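Local coordinates for protein acyl-homoserine-lactone synthase (Pseudomonas aeruginosa, PDB 1RO5) that makes the quorum-sensing signal N-(3-oxododecanoyl)homoserine lactone from an acyl carrier protein-bound fatty acyl group and S-adenosylmethionine, at residues A[6-11]-A[126-131]; A[87-92]-A[162-167]; A[137-142]-A[177-182]. One frame throughout, in Å; residues are numbered along the deposited sequence.

Contact 1: A[6-11]-A[126-131]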
ATOM      1  N   VAL A   6      -1.733  11.779   8.923  1.00 43.52           N
ATOM      2  CA  VAL A   6      -1.180  10.547   8.356  1.00 42.77           C
ATOM      3  C   VAL A   6      -0.177   9.951   9.371  1.00 44.05           C
ATOM      4  O   VAL A   6       0.731  10.661   9.771  1.00 46.68           O
ATOM      5  CB  VAL A   6      -0.489  10.839   7.063  1.00 42.20           C
ATOM      6  CG1 VAL A   6       0.179   9.568   6.495  1.00 45.78           C
ATOM      7  CG2 VAL A   6      -1.450  11.363   6.020  1.00 40.49           C
ATOM      8  N   GLN A   7      -0.327   8.703   9.824  1.00 41.89           N
ATOM      9  CA  GLN A   7       0.730   8.052  10.560  1.00 42.36           C
ATOM     10  C   GLN A   7       1.412   6.855   9.862  1.00 40.79           C
ATOM     11  O   GLN A   7       0.766   5.994   9.268  1.00 39.99           O
ATOM     12  CB  GLN A   7       0.208   7.541  11.899  1.00 44.17           C
ATOM     13  CG  GLN A   7      -0.791   8.432  12.577  1.00 48.51           C
ATOM     14  CD  GLN A   7      -0.997   7.970  13.979  1.00 52.19           C
ATOM     15  OE1 GLN A   7      -0.064   7.376  14.605  1.00 52.24           O
ATOM     16  NE2 GLN A   7      -2.210   8.164  14.479  1.00 56.31           N
ATOM     17  N   ILE A   8       2.718   6.796   9.968  1.00 40.82           N
ATOM     18  CA  ILE A   8       3.458   5.709   9.457  1.00 43.47           C
ATOM     19  C   ILE A   8       4.413   5.158  10.503  1.00 46.69           C
ATOM     20  O   ILE A   8       5.230   5.898  11.055  1.00 49.06           O
ATOM     21  CB  ILE A   8       4.189   6.097   8.265  1.00 43.05           C
ATOM     22  CG1 ILE A   8       3.294   6.868   7.295  1.00 42.48           C
ATOM     23  CG2 ILE A   8       4.659   4.825   7.501  1.00 39.94           C
ATOM     24  CD1 ILE A   8       3.965   7.159   5.910  1.00 35.34           C
ATOM     25  N   GLY A   9       4.306   3.854  10.795  1.00 46.64           N
ATOM     26  CA  GLY A   9       5.120   3.228  11.805  1.00 44.40           C
ATOM     27  C   GLY A   9       4.931   1.713  11.799  1.00 45.16           C
ATOM     28  O   GLY A   9       4.049   1.152  11.123  1.00 44.84           O
ATOM     29  N   ARG A  10       5.726   1.063  12.615  1.00 44.67           N
ATOM     30  CA  ARG A  10       5.698  -0.352  12.795  1.00 45.45           C
ATOM     31  C   ARG A  10       4.462  -0.667  13.589  1.00 43.44           C
ATOM     32  O   ARG A  10       4.000   0.187  14.303  1.00 41.65           O
ATOM     33  CB  ARG A  10       6.967  -0.771  13.531  1.00 47.69           C
ATOM     34  CG  ARG A  10       8.279  -0.799  12.569  1.00 56.31           C
ATOM     35  CD  ARG A  10       9.648  -1.123  13.331  1.00 69.24           C
ATOM     36  NE  ARG A  10      10.811  -0.399  12.741  1.00 80.99           N
ATOM     37  CZ  ARG A  10      12.042  -0.266  13.296  1.00 87.02           C
ATOM     38  NH1 ARG A  10      12.334  -0.842  14.489  1.00 90.42           N
ATOM     39  NH2 ARG A  10      12.988   0.442  12.658  1.00 85.29           N
ATOM     40  N   ARG A  11       3.921  -1.862  13.365  1.00 41.08           N
ATOM     41  CA  ARG A  11       2.717  -2.340  14.008  1.00 42.91           C
ATOM     42  C   ARG A  11       2.740  -2.085  15.479  1.00 46.04           C
ATOM     43  O   ARG A  11       1.753  -1.625  15.980  1.00 45.85           O
ATOM     44  CB  ARG A  11       2.511  -3.868  13.763  1.00 39.94           C
ATOM     45  CG  ARG A  11       1.377  -4.492  14.517  1.00 34.75           C
ATOM     46  CD  ARG A  11       1.063  -5.904  14.071  1.00 30.81           C
ATOM     47  NE  ARG A  11      -0.116  -6.385  14.786  1.00 29.13           N
ATOM     48  CZ  ARG A  11      -1.348  -6.292  14.322  1.00 30.23           C
ATOM     49  NH1 ARG A  11      -1.599  -5.677  13.147  1.00 30.94           N
ATOM     50  NH2 ARG A  11      -2.384  -6.713  15.035  1.00 28.82           N
ATOM     51  N   ARG A 126       2.429  10.347  -1.323  1.00 48.29           N
ATOM     52  CA  ARG A 126       3.360  11.435  -1.031  1.00 49.72           C
ATOM     53  C   ARG A 126       3.968  11.119   0.249  1.00 47.92           C
ATOM     54  O   ARG A 126       5.171  11.269   0.357  1.00 49.33           O
ATOM     55  CB  ARG A 126       2.752  12.855  -0.900  1.00 49.97           C
ATOM     56  CG  ARG A 126       1.910  13.282  -2.073  1.00 56.25           C
ATOM     57  CD  ARG A 126       1.396  14.757  -2.065  1.00 62.29           C
ATOM     58  NE  ARG A 126       1.085  15.035  -3.464  1.00 73.52           N
ATOM     59  CZ  ARG A 126       0.746  16.226  -3.988  1.00 80.40           C
ATOM     60  NH1 ARG A 126       0.595  17.310  -3.212  1.00 81.85           N
ATOM     61  NH2 ARG A 126       0.542  16.330  -5.299  1.00 77.91           N
ATOM     62  N   ALA A 127       3.147  10.784   1.244  1.00 45.52           N
ATOM     63  CA  ALA A 127       3.677  10.489   2.601  1.00 44.15           C
ATOM     64  C   ALA A 127       4.500   9.190   2.583  1.00 42.24           C
ATOM     65  O   ALA A 127       5.621   9.133   3.134  1.00 38.35           O
ATOM     66  CB  ALA A 127       2.501  10.333   3.600  1.00 46.09           C
ATOM     67  N   LEU A 128       3.979   8.189   1.845  1.00 40.45           N
ATOM     68  CA  LEU A 128       4.658   6.919   1.787  1.00 40.93           C
ATOM     69  C   LEU A 128       6.002   6.962   1.070  1.00 39.39           C
ATOM     70  O   LEU A 128       6.995   6.413   1.554  1.00 38.88           O
ATOM     71  CB  LEU A 128       3.750   5.890   1.179  1.00 41.71           C
ATOM     72  CG  LEU A 128       4.085   4.425   1.286  1.00 45.14           C
ATOM     73  CD1 LEU A 128       4.499   4.063   2.700  1.00 52.60           C
ATOM     74  CD2 LEU A 128       2.748   3.857   1.027  1.00 49.30           C
ATOM     75  N   ALA A 129       6.044   7.644  -0.076  1.00 39.68           N
ATOM     76  CA  ALA A 129       7.276   7.681  -0.856  1.00 37.52           C
ATOM     77  C   ALA A 129       8.421   8.426  -0.099  1.00 38.18           C
ATOM     78  O   ALA A 129       9.588   8.162  -0.253  1.00 34.83           O
ATOM     79  CB  ALA A 129       7.005   8.301  -2.165  1.00 38.30           C
ATOM     80  N   ARG A 130       8.033   9.358   0.730  1.00 38.80           N
ATOM     81  CA  ARG A 130       8.925  10.159   1.505  1.00 41.79           C
ATOM     82  C   ARG A 130       9.515   9.417   2.707  1.00 42.05           C
ATOM     83  O   ARG A 130      10.744   9.490   2.987  1.00 42.44           O
ATOM     84  CB  ARG A 130       8.080  11.364   2.019  1.00 42.32           C
ATOM     85  CG  ARG A 130       8.863  12.136   3.070  1.00 51.23           C
ATOM     86  CD  ARG A 130       8.242  13.392   3.594  1.00 59.40           C
ATOM     87  NE  ARG A 130       8.711  13.460   4.988  1.00 69.66           N
ATOM     88  CZ  ARG A 130       7.916  13.655   6.054  1.00 74.78           C
ATOM     89  NH1 ARG A 130       6.595  13.815   5.881  1.00 73.32           N
ATOM     90  NH2 ARG A 130       8.446  13.696   7.296  1.00 77.90           N
ATOM     91  N   TYR A 131       8.629   8.758   3.462  1.00 42.01           N
ATOM     92  CA  TYR A 131       9.017   7.867   4.500  1.00 41.05           C
ATOM     93  C   TYR A 131       9.896   6.780   3.939  1.00 39.42           C
ATOM     94  O   TYR A 131      10.856   6.413   4.538  1.00 39.46           O
ATOM     95  CB  TYR A 131       7.804   7.206   5.066  1.00 43.58           C
ATOM     96  CG  TYR A 131       8.115   6.266   6.248  1.00 43.81           C
ATOM     97  CD1 TYR A 131       8.336   6.795   7.542  1.00 45.46           C
ATOM     98  CD2 TYR A 131       8.130   4.894   6.077  1.00 43.27           C
ATOM     99  CE1 TYR A 131       8.569   5.947   8.625  1.00 47.12           C
ATOM    100  CE2 TYR A 131       8.383   4.000   7.173  1.00 50.73           C
ATOM    101  CZ  TYR A 131       8.637   4.539   8.442  1.00 51.22           C
ATOM    102  OH  TYR A 131       8.874   3.674   9.557  1.00 56.92           O
TER

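Contact 2: A[87-92]-A[162-167]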
ATOM      1  N   LEU A  87       2.226 -13.814 -10.532  1.00 41.11           N
ATOM      2  CA  LEU A  87       2.309 -12.489 -11.129  1.00 37.57           C
ATOM      3  C   LEU A  87       3.751 -12.097 -11.383  1.00 38.15           C
ATOM      4  O   LEU A  87       4.038 -11.052 -12.012  1.00 36.03           O
ATOM      5  CB  LEU A  87       1.592 -11.458 -10.285  1.00 36.88           C
ATOM      6  CG  LEU A  87       0.062 -11.666 -10.223  1.00 41.24           C
ATOM      7  CD1 LEU A  87      -0.699 -10.637  -9.370  1.00 39.29           C
ATOM      8  CD2 LEU A  87      -0.592 -11.638 -11.556  1.00 39.01           C
ATOM      9  N   LEU A  88       4.670 -12.890 -10.853  1.00 38.46           N
ATOM     10  CA  LEU A  88       6.112 -12.683 -11.153  1.00 41.12           C
ATOM     11  C   LEU A  88       6.467 -13.118 -12.603  1.00 42.09           C
ATOM     12  O   LEU A  88       7.536 -12.798 -13.089  1.00 43.62           O
ATOM     13  CB  LEU A  88       6.931 -13.575 -10.181  1.00 38.62           C
ATOM     14  CG  LEU A  88       7.071 -12.956  -8.795  1.00 41.67           C
ATOM     15  CD1 LEU A  88       7.721 -13.904  -7.804  1.00 37.08           C
ATOM     16  CD2 LEU A  88       7.832 -11.533  -8.979  1.00 34.41           C
ATOM     17  N   HIS A  89       5.611 -13.944 -13.222  1.00 45.15           N
ATOM     18  CA  HIS A  89       5.860 -14.536 -14.552  1.00 47.45           C
ATOM     19  C   HIS A  89       7.252 -15.204 -14.628  1.00 48.60           C
ATOM     20  O   HIS A  89       8.027 -14.909 -15.502  1.00 50.96           O
ATOM     21  CB  HIS A  89       5.575 -13.474 -15.655  1.00 45.15           C
ATOM     22  CG  HIS A  89       4.118 -13.099 -15.688  1.00 47.01           C
ATOM     23  ND1 HIS A  89       3.138 -13.975 -16.157  1.00 44.14           N
ATOM     24  CD2 HIS A  89       3.452 -12.052 -15.116  1.00 39.90           C
ATOM     25  CE1 HIS A  89       1.940 -13.461 -15.906  1.00 42.25           C
ATOM     26  NE2 HIS A  89       2.107 -12.269 -15.341  1.00 43.82           N
ATOM     27  N   GLY A  90       7.587 -15.998 -13.629  1.00 49.57           N
ATOM     28  CA  GLY A  90       8.856 -16.690 -13.640  1.00 49.83           C
ATOM     29  C   GLY A  90      10.073 -15.836 -13.322  1.00 49.89           C
ATOM     30  O   GLY A  90      11.153 -16.409 -13.131  1.00 48.89           O
ATOM     31  N   LYS A  91       9.941 -14.499 -13.236  1.00 51.29           N
ATOM     32  CA  LYS A  91      11.055 -13.643 -12.756  1.00 49.68           C
ATOM     33  C   LYS A  91      11.344 -13.857 -11.290  1.00 51.78           C
ATOM     34  O   LYS A  91      10.560 -14.494 -10.484  1.00 52.23           O
ATOM     35  CB  LYS A  91      10.791 -12.194 -13.013  1.00 50.82           C
ATOM     36  CG  LYS A  91      10.129 -12.006 -14.375  1.00 55.00           C
ATOM     37  CD  LYS A  91      10.169 -10.559 -14.929  1.00 57.20           C
ATOM     38  CE  LYS A  91       9.699 -10.547 -16.399  1.00 58.36           C
ATOM     39  NZ  LYS A  91       9.824  -9.143 -17.002  1.00 65.73           N
ATOM     40  N   GLU A  92      12.513 -13.418 -10.895  1.00 51.82           N
ATOM     41  CA  GLU A  92      12.891 -13.681  -9.566  1.00 50.94           C
ATOM     42  C   GLU A  92      12.161 -12.645  -8.653  1.00 48.41           C
ATOM     43  O   GLU A  92      11.984 -11.476  -9.043  1.00 48.40           O
ATOM     44  CB  GLU A  92      14.401 -13.499  -9.483  1.00 54.17           C
ATOM     45  CG  GLU A  92      14.912 -13.675  -8.037  1.00 62.34           C
ATOM     46  CD  GLU A  92      16.435 -13.801  -7.956  1.00 73.35           C
ATOM     47  OE1 GLU A  92      17.148 -12.821  -8.388  1.00 73.83           O
ATOM     48  OE2 GLU A  92      16.894 -14.862  -7.435  1.00 73.58           O
ATOM     49  N   PHE A 162       5.690  -6.542 -13.790  1.00 42.42           N
ATOM     50  CA  PHE A 162       6.495  -7.745 -13.897  1.00 41.44           C
ATOM     51  C   PHE A 162       6.091  -8.618 -15.115  1.00 43.64           C
ATOM     52  O   PHE A 162       6.901  -9.399 -15.640  1.00 45.62           O
ATOM     53  CB  PHE A 162       6.335  -8.578 -12.580  1.00 39.02           C
ATOM     54  CG  PHE A 162       7.182  -8.048 -11.447  1.00 37.69           C
ATOM     55  CD1 PHE A 162       6.733  -6.948 -10.714  1.00 35.54           C
ATOM     56  CD2 PHE A 162       8.500  -8.559 -11.185  1.00 34.26           C
ATOM     57  CE1 PHE A 162       7.460  -6.452  -9.594  1.00 34.00           C
ATOM     58  CE2 PHE A 162       9.296  -8.011 -10.151  1.00 36.08           C
ATOM     59  CZ  PHE A 162       8.790  -6.972  -9.334  1.00 35.08           C
ATOM     60  N   GLY A 163       4.820  -8.579 -15.499  1.00 42.70           N
ATOM     61  CA  GLY A 163       4.323  -9.376 -16.564  1.00 43.31           C
ATOM     62  C   GLY A 163       2.835  -9.055 -16.758  1.00 45.88           C
ATOM     63  O   GLY A 163       2.287  -8.117 -16.193  1.00 45.93           O
ATOM     64  N   PRO A 164       2.161  -9.835 -17.592  1.00 46.13           N
ATOM     65  CA  PRO A 164       0.706  -9.606 -17.866  1.00 46.13           C
ATOM     66  C   PRO A 164      -0.170  -9.589 -16.582  1.00 44.33           C
ATOM     67  O   PRO A 164       0.167 -10.339 -15.680  1.00 45.93           O
ATOM     68  CB  PRO A 164       0.265 -10.818 -18.740  1.00 45.10           C
ATOM     69  CG  PRO A 164       1.625 -11.325 -19.358  1.00 48.75           C
ATOM     70  CD  PRO A 164       2.788 -10.924 -18.375  1.00 46.00           C
ATOM     71  N   HIS A 165      -1.251  -8.807 -16.523  1.00 41.25           N
ATOM     72  CA  HIS A 165      -2.228  -8.951 -15.476  1.00 39.52           C
ATOM     73  C   HIS A 165      -2.942 -10.336 -15.550  1.00 40.33           C
ATOM     74  O   HIS A 165      -2.961 -10.950 -16.618  1.00 39.53           O
ATOM     75  CB  HIS A 165      -3.250  -7.875 -15.593  1.00 39.15           C
ATOM     76  CG  HIS A 165      -3.971  -7.901 -16.901  1.00 41.01           C
ATOM     77  ND1 HIS A 165      -3.579  -7.132 -17.986  1.00 48.35           N
ATOM     78  CD2 HIS A 165      -5.049  -8.604 -17.313  1.00 43.49           C
ATOM     79  CE1 HIS A 165      -4.371  -7.391 -19.021  1.00 46.18           C
ATOM     80  NE2 HIS A 165      -5.281  -8.268 -18.632  1.00 47.26           N
ATOM     81  N   LEU A 166      -3.545 -10.796 -14.436  1.00 38.92           N
ATOM     82  CA  LEU A 166      -4.208 -12.099 -14.337  1.00 41.27           C
ATOM     83  C   LEU A 166      -5.509 -11.893 -13.572  1.00 41.00           C
ATOM     84  O   LEU A 166      -5.626 -10.954 -12.799  1.00 42.04           O
ATOM     85  CB  LEU A 166      -3.312 -13.184 -13.647  1.00 39.62           C
ATOM     86  CG  LEU A 166      -2.028 -13.681 -14.330  1.00 44.74           C
ATOM     87  CD1 LEU A 166      -1.215 -14.657 -13.374  1.00 40.12           C
ATOM     88  CD2 LEU A 166      -2.346 -14.453 -15.764  1.00 37.88           C
ATOM     89  N   LYS A 167      -6.491 -12.719 -13.842  1.00 40.56           N
ATOM     90  CA  LYS A 167      -7.728 -12.635 -13.135  1.00 42.11           C
ATOM     91  C   LYS A 167      -7.509 -13.174 -11.713  1.00 42.87           C
ATOM     92  O   LYS A 167      -7.235 -14.369 -11.504  1.00 41.77           O
ATOM     93  CB  LYS A 167      -8.854 -13.377 -13.875  1.00 43.52           C
ATOM     94  CG  LYS A 167     -10.284 -13.453 -13.198  1.00 49.00           C
ATOM     95  CD  LYS A 167     -10.978 -14.809 -13.522  1.00 55.16           C
ATOM     96  CE  LYS A 167     -12.318 -15.069 -12.700  1.00 61.16           C
ATOM     97  NZ  LYS A 167     -12.253 -15.761 -11.263  1.00 60.28           N
TER
HETATM   98  O   HOH W   1       2.266  -9.014 -13.067  1.00 33.49           O

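Contact 3: A[137-142]-A[177-182]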
ATOM      1  N   ILE A 137      14.941   3.633   0.766  1.00 45.17           N
ATOM      2  CA  ILE A 137      14.293   2.692  -0.122  1.00 44.67           C
ATOM      3  C   ILE A 137      14.242   3.240  -1.606  1.00 45.07           C
ATOM      4  O   ILE A 137      13.763   4.364  -1.838  1.00 45.34           O
ATOM      5  CB  ILE A 137      12.872   2.375   0.411  1.00 43.15           C
ATOM      6  CG1 ILE A 137      12.899   1.859   1.863  1.00 45.22           C
ATOM      7  CG2 ILE A 137      12.061   1.557  -0.679  1.00 42.07           C
ATOM      8  CD1 ILE A 137      13.602   0.484   2.066  1.00 41.42           C
ATOM      9  N   GLN A 138      14.644   2.463  -2.602  1.00 44.67           N
ATOM     10  CA  GLN A 138      14.520   2.972  -3.963  1.00 45.93           C
ATOM     11  C   GLN A 138      13.307   2.527  -4.760  1.00 44.53           C
ATOM     12  O   GLN A 138      13.003   3.165  -5.754  1.00 44.79           O
ATOM     13  CB  GLN A 138      15.723   2.604  -4.828  1.00 47.52           C
ATOM     14  CG  GLN A 138      16.460   1.477  -4.358  1.00 53.15           C
ATOM     15  CD  GLN A 138      17.831   1.905  -3.660  1.00 61.97           C
ATOM     16  OE1 GLN A 138      18.856   1.315  -3.975  1.00 60.13           O
ATOM     17  NE2 GLN A 138      17.812   2.892  -2.687  1.00 61.78           N
ATOM     18  N   THR A 139      12.655   1.447  -4.331  1.00 40.74           N
ATOM     19  CA  THR A 139      11.614   0.787  -5.052  1.00 40.12           C
ATOM     20  C   THR A 139      10.506   0.236  -4.140  1.00 39.54           C
ATOM     21  O   THR A 139      10.761  -0.436  -3.132  1.00 38.55           O
ATOM     22  CB  THR A 139      12.193  -0.405  -5.814  1.00 41.08           C
ATOM     23  OG1 THR A 139      13.196   0.007  -6.713  1.00 43.61           O
ATOM     24  CG2 THR A 139      11.066  -1.070  -6.803  1.00 38.78           C
ATOM     25  N   LEU A 140       9.287   0.455  -4.556  1.00 37.61           N
ATOM     26  CA  LEU A 140       8.133  -0.194  -3.985  1.00 37.61           C
ATOM     27  C   LEU A 140       7.519  -1.228  -4.938  1.00 39.66           C
ATOM     28  O   LEU A 140       7.336  -0.958  -6.162  1.00 42.48           O
ATOM     29  CB  LEU A 140       7.129   0.861  -3.671  1.00 37.10           C
ATOM     30  CG  LEU A 140       7.640   1.834  -2.581  1.00 37.23           C
ATOM     31  CD1 LEU A 140       6.549   2.798  -2.277  1.00 36.08           C
ATOM     32  CD2 LEU A 140       8.127   1.234  -1.251  1.00 30.42           C
ATOM     33  N   VAL A 141       7.267  -2.454  -4.482  1.00 37.58           N
ATOM     34  CA  VAL A 141       6.532  -3.358  -5.317  1.00 35.07           C
ATOM     35  C   VAL A 141       5.131  -3.607  -4.698  1.00 35.47           C
ATOM     36  O   VAL A 141       4.917  -3.371  -3.508  1.00 34.98           O
ATOM     37  CB  VAL A 141       7.294  -4.670  -5.504  1.00 36.92           C
ATOM     38  CG1 VAL A 141       8.565  -4.407  -6.256  1.00 34.05           C
ATOM     39  CG2 VAL A 141       7.568  -5.394  -4.152  1.00 34.76           C
ATOM     40  N   THR A 142       4.164  -4.013  -5.501  1.00 32.21           N
ATOM     41  CA  THR A 142       2.852  -4.296  -4.957  1.00 31.85           C
ATOM     42  C   THR A 142       2.055  -5.160  -5.931  1.00 31.62           C
ATOM     43  O   THR A 142       2.278  -5.119  -7.127  1.00 32.64           O
ATOM     44  CB  THR A 142       2.144  -2.975  -4.610  1.00 32.18           C
ATOM     45  OG1 THR A 142       0.846  -3.235  -4.072  1.00 30.53           O
ATOM     46  CG2 THR A 142       1.887  -2.175  -5.920  1.00 31.14           C
ATOM     47  N   ARG A 177       6.217  -2.664 -10.198  1.00 36.28           N
ATOM     48  CA  ARG A 177       7.351  -1.983  -9.531  1.00 40.24           C
ATOM     49  C   ARG A 177       7.315  -0.469  -9.621  1.00 39.80           C
ATOM     50  O   ARG A 177       7.083   0.022 -10.689  1.00 41.60           O
ATOM     51  CB  ARG A 177       8.735  -2.639  -9.787  1.00 41.90           C
ATOM     52  CG  ARG A 177       9.207  -2.731 -11.082  1.00 50.39           C
ATOM     53  CD  ARG A 177      10.147  -3.956 -11.398  1.00 54.21           C
ATOM     54  NE  ARG A 177       9.960  -4.272 -12.861  1.00 55.66           N
ATOM     55  CZ  ARG A 177      10.188  -5.448 -13.448  1.00 59.88           C
ATOM     56  NH1 ARG A 177      10.664  -6.459 -12.690  1.00 55.36           N
ATOM     57  NH2 ARG A 177       9.954  -5.604 -14.805  1.00 60.56           N
ATOM     58  N   ILE A 178       7.358   0.262  -8.496  1.00 39.41           N
ATOM     59  CA  ILE A 178       7.141   1.681  -8.526  1.00 39.50           C
ATOM     60  C   ILE A 178       8.520   2.190  -8.139  1.00 40.67           C
ATOM     61  O   ILE A 178       8.873   2.074  -6.954  1.00 41.87           O
ATOM     62  CB  ILE A 178       6.238   2.185  -7.437  1.00 39.46           C
ATOM     63  CG1 ILE A 178       4.766   1.886  -7.639  1.00 43.54           C
ATOM     64  CG2 ILE A 178       6.114   3.703  -7.517  1.00 39.96           C
ATOM     65  CD1 ILE A 178       4.318   0.637  -7.213  1.00 49.77           C
ATOM     66  N   GLU A 179       9.307   2.750  -9.090  1.00 40.21           N
ATOM     67  CA  GLU A 179      10.645   3.311  -8.776  1.00 38.77           C
ATOM     68  C   GLU A 179      10.504   4.611  -8.069  1.00 39.12           C
ATOM     69  O   GLU A 179       9.733   5.484  -8.509  1.00 40.12           O
ATOM     70  CB  GLU A 179      11.427   3.448 -10.046  1.00 39.93           C
ATOM     71  CG  GLU A 179      11.540   2.083 -10.732  1.00 40.37           C
ATOM     72  CD  GLU A 179      12.492   1.188 -10.002  1.00 49.17           C
ATOM     73  OE1 GLU A 179      13.278   1.685  -9.099  1.00 54.91           O
ATOM     74  OE2 GLU A 179      12.425  -0.012 -10.295  1.00 54.44           O
ATOM     75  N   LEU A 180      11.144   4.779  -6.926  1.00 37.70           N
ATOM     76  CA  LEU A 180      10.979   6.113  -6.277  1.00 39.60           C
ATOM     77  C   LEU A 180      12.081   7.153  -6.772  1.00 40.20           C
ATOM     78  O   LEU A 180      12.697   7.883  -5.970  1.00 37.92           O
ATOM     79  CB  LEU A 180      10.966   6.006  -4.724  1.00 39.37           C
ATOM     80  CG  LEU A 180      10.056   4.887  -4.098  1.00 40.11           C
ATOM     81  CD1 LEU A 180      10.189   4.895  -2.614  1.00 31.04           C
ATOM     82  CD2 LEU A 180       8.601   5.227  -4.495  1.00 27.51           C
ATOM     83  N   ASN A 181      12.322   7.165  -8.087  1.00 40.58           N
ATOM     84  CA  ASN A 181      13.344   8.010  -8.670  1.00 40.88           C
ATOM     85  C   ASN A 181      12.773   9.429  -8.861  1.00 44.04           C
ATOM     86  O   ASN A 181      11.721   9.870  -8.299  1.00 44.47           O
ATOM     87  CB  ASN A 181      13.828   7.367  -9.997  1.00 37.50           C
ATOM     88  CG  ASN A 181      12.678   7.119 -10.943  1.00 36.94           C
ATOM     89  OD1 ASN A 181      11.643   7.769 -10.828  1.00 36.06           O
ATOM     90  ND2 ASN A 181      12.821   6.166 -11.840  1.00 33.28           N
ATOM     91  N   ALA A 182      13.494  10.167  -9.706  1.00 47.60           N
ATOM     92  CA  ALA A 182      13.285  11.575  -9.992  1.00 45.36           C
ATOM     93  C   ALA A 182      11.940  11.767 -10.647  1.00 43.89           C
ATOM     94  O   ALA A 182      11.127  12.715 -10.275  1.00 44.45           O
ATOM     95  CB  ALA A 182      14.528  12.051 -10.996  1.00 47.32           C
TER

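Contact 1: A[6-11]-A[126-131]
Ile8 lays its CG2 methyl over the middle of the Tyr131 ring, 3.8 Å from the ring centroid and only 11° off the normal, a CH-pi contact made squarely on one face. The two side chains run past each other in opposite directions, and the other branch of Ile8 travels back along the tyrosine toward the helix: its CD1 ends 3.9 Å from Tyr131 CB and 4.2 Å from Ala127 CB, with Leu128 CD1 a little farther off. This division of labour follows from the first torsion of Ile8 (chi1 -47°), which sets CG2 anti to the backbone N and leaves CG1 beside it. One turn of helix back from the tyrosine, Ala127 CB also receives Val6 CG1, at 3.8 Å. Val6 and Ile8 thus use the same side of the strand to meet Ala127 and Tyr131, which are four residues apart on the helix and joined by the helical bond from Tyr131 N to Ala127 O. The packing is that of an alpha/beta sandwich layer, with helix 118-133 lying over strand 5-10 of the central mixed sheet; the short axes pass 9.7 Å apart at an angle of 34°. The contact is carried almost entirely by apolar side chains. Along its edge, the strand is hydrogen-bonded through the backbone of Gln7 and Gly9 to Leu58 and Tyr56 of strand 55-61, which fixes it in the sheet. Met57 from that neighbouring strand touches Val6, Ile8 and Ala127, extending the apolar layer beneath the helix.

Contact 2: A[87-92]-A[162-167]
The CA atoms of His89 and Gly163 lie 5.7 Å apart, as do those of Leu88 and Phe162, where a type I' turn from Leu88 to Lys91, closed by the bond from Lys91 N to Leu88 O, meets the loop that leads into strand 166-168. The imidazole of His89 makes the direct hydrogen bond: NE2 donates to Pro164 O over 2.8 Å, reaching a lone pair in the carbonyl plane, although the acceptor lies 24° out of the ring plane. Pro164 also packs against this ring, placing CD over the centre of one face, 3.4 Å from the centroid, as a CH-pi contact. Leu87 CD2 meets Leu166 CD1 at 3.6 Å, the two leucines sliding past each other in opposite directions. Leu88 instead lies alongside Phe162 and points the same way, its CD2 3.8 Å from ring atom CD2. A water donates to Leu87 O and, weakly, to Gly163 O, linking the two backbones. Beyond the pair, Phe162 packs on Val141 and Ala175 of the central sheet and forms a cation-pi contact with Arg177. The extended Lys91 side chain passes over Phe162 O, with NZ 3.2 Å away. Since one proline supplies both the acceptor and the CH group for His89, the two together restrict the rotation of the imidazole, and the bond implies a proton on NE2, which would suit either the neutral NE2-H tautomer or the charged ring.

Contact 3: A[137-142]-A[177-182]
Two neighbouring antiparallel strands of the central mixed sheet, 139-145 and 171-179, pair here at the end where the second strand gives way to helix 182-189. Leu140 and Ile178 form a hydrogen-bonded pair: Leu140 N donates to Ile178 O at 2.9 Å, and Ile178 N returns a bond of 2.6 Å to Leu140 O, nearly in line with the carbonyl. Leu180 N continues the pattern past the strand end, reaching Gln138 O at 2.7 Å. On either side of the central pair lie the non-hydrogen-bonded pairs Thr139-Glu179 and Val141-Arg177. Thr139 and Glu179 stand side by side on one face of the sheet, and Thr139 OG1 donates to Glu179 OE1 across 2.9 Å. A bend at chi2 (-73°) brings the carboxylate back beside Thr139, and the hydroxyl meets OE1 from above the carboxylate plane, 41° out of it. On the same face, Arg177 touches Val141 CG1 through CB, at 4.0 Å, before its chain extends away to bond Ser160 through NE. The face bearing Leu140 and Ile178 is mainly apolar: Leu140 CD1 meets Leu180 CD2 at 3.9 Å as the two side chains cross, while Thr142 CG2 lies against Ile178 CD1, its hydroxyl bonding Leu102 O instead. Strand 99-107 flanks strand 139-145 on its far side, where the backbones of Thr139 and Val141 hydrogen-bond to that of Trp100. Helix 118-133 packs over Leu140 and Leu180 through Ser132, and Asn181 caps the start of helix 182-189, with OD1 weakly bonded to Thr184 N.

Contact 3 is the most buried of the three and joins two strands within the central sheet, mainly by backbone hydrogen bonds. Contact 1 packs helix 118-133 onto another strand of that sheet chiefly through apolar side chains, and contact 2 ties a peripheral turn to the loop and strand start at 162-167 with a histidine bond, a bridging water and leucine packing. Contacts 1 and 3 touch where Ala129 O lies 4.1 Å from Leu180 CD1, so helix 118-133 borders both contacts. Contacts 2 and 3 meet at Phe162, which sits against two residues of contact 3, Val141 and Arg177. Contacts 1 and 2 lie on opposite sides of the chain's centre, their nearest atoms about 16 Å apart.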